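Local structure of UPF0678 fatty acid-binding protein-like protein ERS007657_00996 (Mycobacterium tuberculosis, 6R3W) at residues 35-40 with 139-144; 69-74 with 79-84; 127-132 with 150-155. The protein binds heme b in a beta-barrel and probably acts as a peroxynitrite isomerase, converting peroxynitrite to nitrate and so helping to detoxify reactive nitrogen species. One frame throughout, in Å; residues are numbered along the deposited sequence. Where two conformers were deposited one is given.

Interaction 1 of 3, residues 35-40 with 139-144; sequences YLEEVV and LSYSLQ. With HEM (protoporphyrin IX containing Fe), chain B.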
loop_
_atom_site.group_PDB
_atom_site.type_symbol
_atom_site.label_atom_id
_atom_site.label_comp_id
_atom_site.label_asym_id
_atom_site.label_seq_id
_atom_site.Cartn_x
_atom_site.Cartn_y
_atom_site.Cartn_z
ATOM N N TYR A 35 -12.456 -5.665 -6.468
ATOM C CA TYR A 35 -12.759 -4.830 -5.294
ATOM C C TYR A 35 -12.796 -3.364 -5.692
ATOM O O TYR A 35 -12.098 -2.954 -6.645
ATOM C CB TYR A 35 -11.744 -5.083 -4.169
ATOM C CG TYR A 35 -10.305 -4.818 -4.528
ATOM C CD1 TYR A 35 -9.712 -3.602 -4.255
ATOM C CD2 TYR A 35 -9.501 -5.829 -5.030
ATOM C CE1 TYR A 35 -8.366 -3.383 -4.515
ATOM C CE2 TYR A 35 -8.159 -5.620 -5.321
ATOM C CZ TYR A 35 -7.581 -4.397 -5.042
ATOM O OH TYR A 35 -6.237 -4.211 -5.279
ATOM N N LEU A 36 -13.529 -2.591 -4.889
ATOM C CA LEU A 36 -13.465 -1.122 -4.853
ATOM C C LEU A 36 -12.572 -0.712 -3.689
ATOM O O LEU A 36 -12.526 -1.447 -2.686
ATOM C CB LEU A 36 -14.873 -0.547 -4.694
ATOM C CG LEU A 36 -15.866 -0.959 -5.767
ATOM C CD1 LEU A 36 -17.225 -0.320 -5.513
ATOM C CD2 LEU A 36 -15.354 -0.604 -7.144
ATOM N N GLU A 37 -11.872 0.403 -3.834
ATOM C CA GLU A 37 -10.855 0.827 -2.865
ATOM C C GLU A 37 -10.979 2.320 -2.627
ATOM O O GLU A 37 -11.064 3.075 -3.612
ATOM C CB GLU A 37 -9.469 0.462 -3.367
ATOM C CG GLU A 37 -8.344 0.928 -2.468
ATOM C CD GLU A 37 -7.005 0.307 -2.791
ATOM O OE1 GLU A 37 -6.930 -0.466 -3.766
ATOM O OE2 GLU A 37 -6.030 0.619 -2.076
ATOM N N GLU A 38 -10.878 2.716 -1.357
ATOM C CA GLU A 38 -10.773 4.113 -0.918
ATOM C C GLU A 38 -9.515 4.236 -0.060
ATOM O O GLU A 38 -9.366 3.449 0.900
ATOM C CB GLU A 38 -12.007 4.527 -0.113
ATOM C CG GLU A 38 -13.312 4.410 -0.869
ATOM C CD GLU A 38 -13.823 5.727 -1.424
ATOM O OE1 GLU A 38 -13.217 6.773 -1.109
ATOM O OE2 GLU A 38 -14.794 5.698 -2.214
ATOM N N VAL A 39 -8.688 5.233 -0.360
ATOM C CA VAL A 39 -7.433 5.511 0.367
ATOM C C VAL A 39 -7.410 6.976 0.792
ATOM O O VAL A 39 -7.866 7.840 0.024
ATOM C CB VAL A 39 -6.239 5.162 -0.517
ATOM C CG1 VAL A 39 -4.992 5.909 -0.102
ATOM C CG2 VAL A 39 -6.025 3.658 -0.564
ATOM N N VAL A 40 -6.892 7.232 1.972
ATOM C CA VAL A 40 -6.600 8.620 2.404
ATOM C C VAL A 40 -5.154 8.694 2.856
ATOM O O VAL A 40 -4.750 7.896 3.713
ATOM C CB VAL A 40 -7.552 9.100 3.511
ATOM C CG1 VAL A 40 -7.205 10.513 3.930
ATOM C CG2 VAL A 40 -9.006 9.009 3.102
ATOM N N LEU A 139 -3.365 7.075 -9.238
ATOM C CA LEU A 139 -2.492 6.263 -8.367
ATOM C C LEU A 139 -2.695 4.806 -8.724
ATOM O O LEU A 139 -3.841 4.347 -8.692
ATOM C CB LEU A 139 -2.839 6.523 -6.904
ATOM C CG LEU A 139 -1.964 5.801 -5.873
ATOM C CD1 LEU A 139 -2.076 6.499 -4.529
ATOM C CD2 LEU A 139 -2.324 4.324 -5.738
ATOM N N SER A 140 -1.646 4.138 -9.177
ATOM C CA SER A 140 -1.769 2.705 -9.490
ATOM C C SER A 140 -0.755 1.892 -8.675
ATOM O O SER A 140 0.317 2.406 -8.350
ATOM C CB SER A 140 -1.646 2.476 -10.964
ATOM O OG SER A 140 -0.407 2.925 -11.461
ATOM N N TYR A 141 -1.040 0.640 -8.449
ATOM C CA TYR A 141 -0.080 -0.202 -7.734
ATOM C C TYR A 141 -0.273 -1.652 -8.128
ATOM O O TYR A 141 -1.360 -2.071 -8.566
ATOM C CB TYR A 141 -0.219 -0.035 -6.224
ATOM C CG TYR A 141 -1.489 -0.577 -5.627
ATOM C CD1 TYR A 141 -1.636 -1.925 -5.339
ATOM C CD2 TYR A 141 -2.559 0.267 -5.359
ATOM C CE1 TYR A 141 -2.816 -2.428 -4.819
ATOM C CE2 TYR A 141 -3.741 -0.210 -4.822
ATOM C CZ TYR A 141 -3.871 -1.570 -4.552
ATOM O OH TYR A 141 -5.015 -2.080 -4.025
ATOM N N SER A 142 0.771 -2.409 -7.860
ATOM C CA SER A 142 0.696 -3.876 -7.765
ATOM C C SER A 142 1.327 -4.330 -6.464
ATOM O O SER A 142 2.287 -3.682 -5.979
ATOM C CB SER A 142 1.314 -4.562 -8.958
ATOM O OG SER A 142 2.727 -4.479 -8.932
ATOM N N LEU A 143 0.781 -5.399 -5.914
ATOM C CA LEU A 143 1.292 -6.032 -4.687
ATOM C C LEU A 143 1.566 -7.485 -4.995
ATOM O O LEU A 143 0.676 -8.179 -5.502
ATOM C CB LEU A 143 0.299 -5.845 -3.533
ATOM C CG LEU A 143 0.709 -6.487 -2.210
ATOM C CD1 LEU A 143 0.148 -5.686 -1.044
ATOM C CD2 LEU A 143 0.257 -7.935 -2.130
ATOM N N GLN A 144 2.776 -7.901 -4.700
ATOM C CA GLN A 144 3.151 -9.324 -4.773
ATOM C C GLN A 144 3.291 -9.897 -3.361
ATOM O O GLN A 144 3.663 -9.157 -2.423
ATOM C CB GLN A 144 4.419 -9.509 -5.597
ATOM C CG GLN A 144 4.264 -9.045 -7.029
ATOM C CD GLN A 144 5.285 -9.690 -7.925
ATOM O OE1 GLN A 144 6.476 -9.752 -7.599
ATOM N NE2 GLN A 144 4.838 -10.124 -9.095
HETATM C CHA HEM B . -6.893 -14.178 0.226
HETATM C CHB HEM B . -8.760 -9.918 -0.973
HETATM C CHC HEM B . -4.752 -7.662 0.637
HETATM C CHD HEM B . -3.106 -11.930 2.285
HETATM C C1A HEM B . -7.739 -13.201 -0.232
HETATM C C2A HEM B . -9.072 -13.444 -0.711
HETATM C C3A HEM B . -9.589 -12.241 -1.037
HETATM C C4A HEM B . -8.591 -11.264 -0.781
HETATM C CMA HEM B . -10.980 -11.967 -1.535
HETATM C CAA HEM B . -9.752 -14.788 -0.812
HETATM C CBA HEM B . -10.857 -14.920 0.230
HETATM C CGA HEM B . -10.286 -14.840 1.605
HETATM O O1A HEM B . -10.687 -13.951 2.385
HETATM O O2A HEM B . -9.450 -15.685 1.984
HETATM C C1B HEM B . -7.795 -8.934 -0.685
HETATM C C2B HEM B . -8.003 -7.537 -0.897
HETATM C C3B HEM B . -6.854 -6.885 -0.484
HETATM C C4B HEM B . -5.972 -7.933 0.048
HETATM C CMB HEM B . -9.248 -6.900 -1.468
HETATM C CAB HEM B . -6.492 -5.451 -0.542
HETATM C CBB HEM B . -6.945 -4.659 -1.493
HETATM C C1C HEM B . -3.971 -8.632 1.271
HETATM C C2C HEM B . -2.764 -8.383 1.961
HETATM C C3C HEM B . -2.343 -9.578 2.483
HETATM C C4C HEM B . -3.252 -10.591 2.015
HETATM C CMC HEM B . -2.117 -7.041 2.072
HETATM C CAC HEM B . -1.213 -9.851 3.399
HETATM C CBC HEM B . -0.946 -9.067 4.449
HETATM C C1D HEM B . -3.979 -12.896 1.798
HETATM C C2D HEM B . -3.814 -14.331 2.068
HETATM C C3D HEM B . -4.858 -14.947 1.512
HETATM C C4D HEM B . -5.677 -13.899 0.866
HETATM C CMD HEM B . -2.724 -14.966 2.888
HETATM C CAD HEM B . -5.322 -16.328 1.882
HETATM C CBD HEM B . -4.847 -17.312 0.915
HETATM C CGD HEM B . -5.280 -18.714 1.353
HETATM O O1D HEM B . -6.140 -19.021 2.245
HETATM O O2D HEM B . -4.734 -19.569 0.806
HETATM N NA HEM B . -7.485 -11.838 -0.268
HETATM N NB HEM B . -6.586 -9.120 -0.119
HETATM N NC HEM B . -4.236 -9.976 1.277
HETATM N ND HEM B . -5.126 -12.673 1.078
HETATM FE FE HEM B . -5.816 -10.958 0.430
HETATM O O HOH W 1 -6.817 -10.700 2.314
#

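Interaction 2 of 3, residues 69-74 with 79-84; sequences GYLRVC and VELVLA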
loop_
_atom_site.group_PDB
_atom_site.type_symbol
_atom_site.label_atom_id
_atom_site.label_comp_id
_atom_site.label_asym_id
_atom_site.label_seq_id
_atom_site.Cartn_x
_atom_site.Cartn_y
_atom_site.Cartn_z
ATOM N N GLY A 69 -1.834 2.667 8.759
ATOM C CA GLY A 69 -0.518 2.927 9.318
ATOM C C GLY A 69 0.093 4.159 8.742
ATOM O O GLY A 69 -0.609 5.196 8.656
ATOM N N TYR A 70 1.384 4.102 8.460
ATOM C CA TYR A 70 2.213 5.296 8.248
ATOM C C TYR A 70 3.203 5.038 7.125
ATOM O O TYR A 70 3.750 3.937 7.015
ATOM C CB TYR A 70 2.928 5.676 9.543
ATOM C CG TYR A 70 1.996 5.772 10.715
ATOM C CD1 TYR A 70 1.239 6.913 10.932
ATOM C CD2 TYR A 70 1.819 4.710 11.581
ATOM C CE1 TYR A 70 0.297 6.976 11.947
ATOM C CE2 TYR A 70 0.919 4.773 12.627
ATOM C CZ TYR A 70 0.153 5.899 12.808
ATOM O OH TYR A 70 -0.725 5.937 13.857
ATOM N N LEU A 71 3.452 6.065 6.329
ATOM C CA LEU A 71 4.540 6.076 5.341
ATOM C C LEU A 71 5.577 7.088 5.818
ATOM O O LEU A 71 5.338 8.287 5.722
ATOM C CB LEU A 71 3.970 6.407 3.965
ATOM C CG LEU A 71 4.961 6.328 2.800
ATOM C CD1 LEU A 71 5.611 4.963 2.684
ATOM C CD2 LEU A 71 4.281 6.686 1.501
ATOM N N ARG A 72 6.667 6.592 6.366
ATOM C CA ARG A 72 7.771 7.409 6.906
ATOM C C ARG A 72 8.764 7.690 5.783
ATOM O O ARG A 72 9.079 6.777 5.001
ATOM C CB ARG A 72 8.490 6.652 8.028
ATOM C CG ARG A 72 7.656 6.460 9.277
ATOM C CD ARG A 72 8.087 5.290 10.154
ATOM N NE ARG A 72 9.524 5.207 10.365
ATOM C CZ ARG A 72 10.214 5.825 11.320
ATOM N NH1 ARG A 72 9.628 6.691 12.147
ATOM N NH2 ARG A 72 11.508 5.611 11.402
ATOM N N VAL A 73 9.338 8.876 5.782
ATOM C CA VAL A 73 10.516 9.156 4.940
ATOM C C VAL A 73 11.767 9.027 5.816
ATOM O O VAL A 73 11.896 9.765 6.797
ATOM C CB VAL A 73 10.388 10.519 4.242
ATOM C CG1 VAL A 73 11.694 10.928 3.585
ATOM C CG2 VAL A 73 9.269 10.494 3.224
ATOM N N CYS A 74 12.620 8.057 5.476
ATOM C CA CYS A 74 13.857 7.710 6.222
ATOM C C CYS A 74 15.026 8.467 5.569
ATOM O O CYS A 74 15.973 7.828 5.055
ATOM C CB CYS A 74 14.061 6.175 6.327
ATOM S SG CYS A 74 13.426 5.207 4.911
ATOM N N VAL A 79 11.847 5.228 2.074
ATOM C CA VAL A 79 10.530 5.069 2.727
ATOM C C VAL A 79 10.522 3.814 3.595
ATOM O O VAL A 79 11.064 2.771 3.209
ATOM C CB VAL A 79 9.360 5.064 1.721
ATOM C CG1 VAL A 79 8.928 6.475 1.373
ATOM C CG2 VAL A 79 9.670 4.289 0.455
ATOM N N GLU A 80 9.784 3.916 4.687
ATOM C CA GLU A 80 9.345 2.792 5.540
ATOM C C GLU A 80 7.816 2.862 5.613
ATOM O O GLU A 80 7.290 3.846 6.156
ATOM C CB GLU A 80 9.979 2.853 6.942
ATOM C CG GLU A 80 11.491 2.705 6.953
ATOM C CD GLU A 80 12.163 3.233 8.193
ATOM O OE1 GLU A 80 11.478 3.845 9.017
ATOM O OE2 GLU A 80 13.391 2.979 8.357
ATOM N N LEU A 81 7.132 1.832 5.110
ATOM C CA LEU A 81 5.657 1.701 5.163
ATOM C C LEU A 81 5.323 0.729 6.285
ATOM O O LEU A 81 5.791 -0.405 6.259
ATOM C CB LEU A 81 5.131 1.201 3.816
ATOM C CG LEU A 81 3.626 0.955 3.738
ATOM C CD1 LEU A 81 2.831 2.253 3.927
ATOM C CD2 LEU A 81 3.276 0.313 2.406
ATOM N N VAL A 82 4.593 1.219 7.273
ATOM C CA VAL A 82 4.345 0.518 8.542
ATOM C C VAL A 82 2.846 0.288 8.672
ATOM O O VAL A 82 2.114 1.283 8.745
ATOM C CB VAL A 82 4.876 1.365 9.703
ATOM C CG1 VAL A 82 4.721 0.654 11.032
ATOM C CG2 VAL A 82 6.324 1.786 9.498
ATOM N N LEU A 83 2.399 -0.962 8.628
ATOM C CA LEU A 83 0.949 -1.255 8.489
ATOM C C LEU A 83 0.488 -2.334 9.457
ATOM O O LEU A 83 1.199 -3.313 9.716
ATOM C CB LEU A 83 0.619 -1.717 7.076
ATOM C CG LEU A 83 0.830 -0.706 5.956
ATOM C CD1 LEU A 83 0.555 -1.373 4.621
ATOM C CD2 LEU A 83 -0.030 0.531 6.150
ATOM N N ALA A 84 -0.752 -2.168 9.905
ATOM C CA ALA A 84 -1.581 -3.193 10.555
ATOM C C ALA A 84 -2.670 -3.661 9.597
ATOM O O ALA A 84 -3.234 -2.827 8.839
ATOM C CB ALA A 84 -2.187 -2.629 11.806
#

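Interaction 3 of 3, residues 127-132 with 150-155; sequences ALDRSY and QPLQDH. With HEM (protoporphyrin IX containing Fe), chain B.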
loop_
_atom_site.group_PDB
_atom_site.type_symbol
_atom_site.label_atom_id
_atom_site.label_comp_id
_atom_site.label_asym_id
_atom_site.label_seq_id
_atom_site.Cartn_x
_atom_site.Cartn_y
_atom_site.Cartn_z
ATOM N N ALA A 127 6.352 -12.723 2.736
ATOM C CA ALA A 127 6.900 -11.518 2.070
ATOM C C ALA A 127 5.802 -10.765 1.343
ATOM O O ALA A 127 4.884 -11.397 0.791
ATOM C CB ALA A 127 8.037 -11.859 1.131
ATOM N N LEU A 128 5.969 -9.448 1.278
ATOM C CA LEU A 128 5.106 -8.542 0.498
ATOM C C LEU A 128 5.973 -7.516 -0.208
ATOM O O LEU A 128 6.874 -6.947 0.440
ATOM C CB LEU A 128 4.110 -7.852 1.430
ATOM C CG LEU A 128 3.106 -8.781 2.096
ATOM C CD1 LEU A 128 2.470 -8.124 3.312
ATOM C CD2 LEU A 128 2.054 -9.255 1.116
ATOM N N ASP A 129 5.708 -7.320 -1.490
ATOM C CA ASP A 129 6.350 -6.280 -2.306
ATOM C C ASP A 129 5.260 -5.367 -2.853
ATOM O O ASP A 129 4.215 -5.875 -3.297
ATOM C CB ASP A 129 7.100 -6.864 -3.507
ATOM C CG ASP A 129 8.374 -7.652 -3.231
ATOM O OD1 ASP A 129 8.618 -8.045 -2.079
ATOM O OD2 ASP A 129 9.085 -7.930 -4.227
ATOM N N ARG A 130 5.497 -4.072 -2.824
ATOM C CA ARG A 130 4.580 -3.063 -3.399
ATOM C C ARG A 130 5.325 -2.182 -4.406
ATOM O O ARG A 130 6.416 -1.674 -4.093
ATOM C CB ARG A 130 3.973 -2.220 -2.284
ATOM C CG ARG A 130 2.982 -2.977 -1.406
ATOM C CD ARG A 130 2.558 -2.140 -0.222
ATOM N NE ARG A 130 1.841 -2.917 0.772
ATOM C CZ ARG A 130 0.577 -2.743 1.121
ATOM N NH1 ARG A 130 -0.186 -1.826 0.533
ATOM N NH2 ARG A 130 0.056 -3.511 2.046
ATOM N N SER A 131 4.683 -1.953 -5.543
ATOM C CA SER A 131 5.101 -0.984 -6.570
ATOM C C SER A 131 3.969 0.033 -6.767
ATOM O O SER A 131 2.902 -0.373 -7.176
ATOM C CB SER A 131 5.439 -1.708 -7.845
ATOM O OG SER A 131 5.882 -0.808 -8.833
ATOM N N TYR A 132 4.211 1.285 -6.420
ATOM C CA TYR A 132 3.191 2.352 -6.511
ATOM C C TYR A 132 3.663 3.377 -7.564
ATOM O O TYR A 132 4.883 3.734 -7.605
ATOM C CB TYR A 132 2.900 2.947 -5.120
ATOM C CG TYR A 132 1.907 2.174 -4.262
ATOM C CD1 TYR A 132 0.700 2.737 -3.856
ATOM C CD2 TYR A 132 2.189 0.894 -3.815
ATOM C CE1 TYR A 132 -0.226 2.018 -3.110
ATOM C CE2 TYR A 132 1.250 0.141 -3.118
ATOM C CZ TYR A 132 0.049 0.711 -2.739
ATOM O OH TYR A 132 -0.834 -0.023 -2.000
ATOM N N GLN A 150 3.317 -20.698 -1.449
ATOM C CA GLN A 150 3.436 -20.222 -2.844
ATOM C C GLN A 150 4.596 -19.245 -2.957
ATOM O O GLN A 150 4.835 -18.442 -2.049
ATOM C CB GLN A 150 2.144 -19.559 -3.308
ATOM C CG GLN A 150 0.891 -20.332 -2.931
ATOM C CD GLN A 150 0.922 -21.735 -3.464
ATOM O OE1 GLN A 150 1.132 -21.951 -4.654
ATOM N NE2 GLN A 150 0.767 -22.692 -2.568
ATOM N N PRO A 151 5.297 -19.234 -4.101
ATOM C CA PRO A 151 6.366 -18.269 -4.322
ATOM C C PRO A 151 5.802 -16.846 -4.481
ATOM O O PRO A 151 4.648 -16.680 -4.845
ATOM C CB PRO A 151 7.066 -18.768 -5.591
ATOM C CG PRO A 151 5.971 -19.535 -6.322
ATOM C CD PRO A 151 5.139 -20.175 -5.222
ATOM N N LEU A 152 6.673 -15.860 -4.322
ATOM C CA LEU A 152 6.348 -14.436 -4.504
ATOM C C LEU A 152 5.704 -14.221 -5.865
ATOM O O LEU A 152 6.328 -14.580 -6.895
ATOM C CB LEU A 152 7.626 -13.630 -4.355
ATOM C CG LEU A 152 7.464 -12.113 -4.458
ATOM C CD1 LEU A 152 6.759 -11.540 -3.237
ATOM C CD2 LEU A 152 8.820 -11.439 -4.676
ATOM N N GLN A 153 4.519 -13.636 -5.891
ATOM C CA GLN A 153 3.750 -13.458 -7.130
ATOM C C GLN A 153 2.607 -12.464 -6.895
ATOM O O GLN A 153 2.255 -12.210 -5.736
ATOM C CB GLN A 153 3.224 -14.800 -7.628
ATOM C CG GLN A 153 2.233 -15.439 -6.688
ATOM C CD GLN A 153 1.891 -16.826 -7.143
ATOM O OE1 GLN A 153 1.023 -17.011 -7.999
ATOM N NE2 GLN A 153 2.593 -17.806 -6.579
ATOM N N ASP A 154 1.976 -12.017 -7.958
ATOM C CA ASP A 154 0.868 -11.042 -7.837
ATOM C C ASP A 154 -0.205 -11.564 -6.873
ATOM O O ASP A 154 -0.682 -12.712 -7.043
ATOM C CB ASP A 154 0.233 -10.765 -9.186
ATOM C CG ASP A 154 1.042 -9.833 -10.072
ATOM O OD1 ASP A 154 2.142 -9.406 -9.638
ATOM O OD2 ASP A 154 0.596 -9.575 -11.208
ATOM N N HIS A 155 -0.686 -10.695 -5.994
ATOM C CA HIS A 155 -1.971 -10.894 -5.281
ATOM C C HIS A 155 -2.962 -9.805 -5.658
ATOM O O HIS A 155 -4.146 -10.102 -5.683
ATOM C CB HIS A 155 -1.783 -10.964 -3.746
ATOM C CG HIS A 155 -3.041 -11.166 -2.939
ATOM N ND1 HIS A 155 -3.989 -12.100 -3.271
ATOM C CD2 HIS A 155 -3.426 -10.657 -1.729
ATOM C CE1 HIS A 155 -4.950 -12.099 -2.346
ATOM N NE2 HIS A 155 -4.641 -11.202 -1.410
HETATM C CHA HEM B . -6.893 -14.178 0.226
HETATM C CHB HEM B . -8.760 -9.918 -0.973
HETATM C CHC HEM B . -4.752 -7.662 0.637
HETATM C CHD HEM B . -3.106 -11.930 2.285
HETATM C C1A HEM B . -7.739 -13.201 -0.232
HETATM C C2A HEM B . -9.072 -13.444 -0.711
HETATM C C3A HEM B . -9.589 -12.241 -1.037
HETATM C C4A HEM B . -8.591 -11.264 -0.781
HETATM C CMA HEM B . -10.980 -11.967 -1.535
HETATM C CAA HEM B . -9.752 -14.788 -0.812
HETATM C CBA HEM B . -10.857 -14.920 0.230
HETATM C CGA HEM B . -10.286 -14.840 1.605
HETATM O O1A HEM B . -10.687 -13.951 2.385
HETATM O O2A HEM B . -9.450 -15.685 1.984
HETATM C C1B HEM B . -7.795 -8.934 -0.685
HETATM C C2B HEM B . -8.003 -7.537 -0.897
HETATM C C3B HEM B . -6.854 -6.885 -0.484
HETATM C C4B HEM B . -5.972 -7.933 0.048
HETATM C CMB HEM B . -9.248 -6.900 -1.468
HETATM C CAB HEM B . -6.492 -5.451 -0.542
HETATM C CBB HEM B . -6.945 -4.659 -1.493
HETATM C C1C HEM B . -3.971 -8.632 1.271
HETATM C C2C HEM B . -2.764 -8.383 1.961
HETATM C C3C HEM B . -2.343 -9.578 2.483
HETATM C C4C HEM B . -3.252 -10.591 2.015
HETATM C CMC HEM B . -2.117 -7.041 2.072
HETATM C CAC HEM B . -1.213 -9.851 3.399
HETATM C CBC HEM B . -0.946 -9.067 4.449
HETATM C C1D HEM B . -3.979 -12.896 1.798
HETATM C C2D HEM B . -3.814 -14.331 2.068
HETATM C C3D HEM B . -4.858 -14.947 1.512
HETATM C C4D HEM B . -5.677 -13.899 0.866
HETATM C CMD HEM B . -2.724 -14.966 2.888
HETATM C CAD HEM B . -5.322 -16.328 1.882
HETATM C CBD HEM B . -4.847 -17.312 0.915
HETATM C CGD HEM B . -5.280 -18.714 1.353
HETATM O O1D HEM B . -6.140 -19.021 2.245
HETATM O O2D HEM B . -4.734 -19.569 0.806
HETATM N NA HEM B . -7.485 -11.838 -0.268
HETATM N NB HEM B . -6.586 -9.120 -0.119
HETATM N NC HEM B . -4.236 -9.976 1.277
HETATM N ND HEM B . -5.126 -12.673 1.078
HETATM FE FE HEM B . -5.816 -10.958 0.430
HETATM O O HOH W 1 -6.817 -10.700 2.314
#

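Interaction 1 of 3, residues 35-40 with 139-144
Tyr35 and Tyr141 reach each other from opposite directions and join through their hydroxyls. Tyr35 starts beside the heme. Its CB lies 4.1 Å from the heme methyl carbon CMB. A chi1 of 59° tucks CG in between the backbone N and C, and the ring runs inward past the porphyrin edge. CG is 3.8 Å from the same methyl carbon, CMB. Farther along, CE1 is 3.6 Å from the heme vinyl carbon CBB. That vinyl end lies over one face of the ring, offset toward the rim. At the tip, Tyr35 OH donates a hydrogen bond to Tyr141 OH at 2.8 Å.

Strands 33-42 and 138-147 are not neighbours in the ten-stranded antiparallel barrel, so only long side chains link these segments across the interior. Strand 153-162 lines the same space, where Ala158 touches Tyr35, Glu37 and Tyr141. Tyr132 stacks on the ring of Tyr141.

Tyr141 OH in turn donates to Glu37 OE1 in a short bond of 2.5 Å, so it both accepts and donates. The hydroxyl meets OE1 on the syn side, 17° out of the carboxylate plane. Glu37 reaches it with an extended chain. Its carboxylate is turned 68° from the Tyr141 ring, and OE1 lies at the edge of that ring. The other oxygen, Glu37 OE2, stays 3.5 Å from Tyr141 OH at a poor angle and is not bonded to it.

Interaction 2 of 3, residues 69-74 with 79-84
Arg72 and Glu80 face each other across a beta hairpin made by strands 63-73 and 78-85 of the barrel. Their flat groups are nearly coplanar, with guanidinium and carboxylate planes 11° apart. Arg72 bends at chi3 (45°), which brings the side of the guanidinium with NE and NH2 round to the acid. Both nitrogens use the same oxygen. Arg72 NE lies 2.7 Å from Glu80 OE1, nearly in line with its C-O bond, and forms a salt bridge. Arg72 NH2 takes the syn lone pair of Glu80 OE1 at 3.0 Å. Glu80 OE1 takes both bonds in the plane of the guanidinium.

Val82 lies on the same face of the sheet. Its CG2 packs against the aliphatic part of Arg72, 4.0 Å from CD. Tyr70 also points to this face, and its ring meets Phe48 at a steep angle.

Leu71, Val73, Val79 and Leu81 point to the other face, into the barrel. Leu71 crosses Val79 at a slant, and its CD1 comes 3.9 Å from Val79 CB. The same methyl also touches Leu81 CB. Val73 continues this layer toward Leu9 and Leu12.

The backbones pair antiparallel, and the stretches 69-73 and 79-84 run 166° apart. Tyr70 with Val82 and Arg72 with Glu80 are the hydrogen-bonded pairs, each joined by two N-H to O bonds. Leu71 with Leu81 is a non-hydrogen-bonded pair between them.

Where strand 63-73 ends, Cys74 turns back over the start of the partner strand. Its disulfide to Cys78 ties the turn of the hairpin together. Cys74 SG lies 3.2 Å from Val79 N and 3.8 Å from Glu80 CG.

Interaction 3 of 3, residues 127-132 with 150-155
Leu152 packs on Asp129 where the chain turns a corner before strand 153-162 of the heme-binding barrel. This is van der Waals contact. The two side chains cross at about a right angle, and Leu152 CD2 lies 3.5 Å from Asp129 OD2. The other methyl, CD1, is 4.4 Å from Ala127 O. With chi1 near -178°, Leu152 CG stands anti to the backbone N, and its branches extend to strand 125-135.

The carboxylate of Asp129 is bonded to strand 103-118. Its OD1 is hydrogen-bonded to Ser109, and its OD2 forms a salt bridge with Arg111, which Leu152 also touches. In the turn itself, Gln153 NE2 donates to Pro151 O at 2.9 Å, and that oxygen lies nearly in the Gln153 amide plane.

Both segments also meet the heme. Leu128 CD1 packs 3.7 Å from the heme vinyl carbon CBC. His155 is the protein's axial ligand to the iron. Its ND1 is hydrogen-bonded to the backbone O of Lys26, which probably helps to set the rotation of the ring. On the other side of the ring, His155 NE2 binds the iron at 2.2 Å, and the water oxygen binds it from the opposite face at 2.1 Å.

Overall arrangement
All three contacts belong to one closed antiparallel barrel. Interaction 2 joins strands next to each other in sequence, and both of its segments fall between the two segments of interaction 1. Interactions 1 and 3 alternate along the chain, and strand 138-147 of interaction 1 lies between strands 125-135 and 153-162 of interaction 3. Their centres are about 14 Å apart, and Gln144 bonds to Asp154 between them. Both touch the heme, interaction 1 at one vinyl group, interaction 3 at the iron and the other vinyl. Interaction 2 lies about 16 and 17 Å from the other two, centre to centre. Its Leu81 and Leu83 pack on Arg130 of segment 127-132, which connects this hairpin to the heme side of the interior.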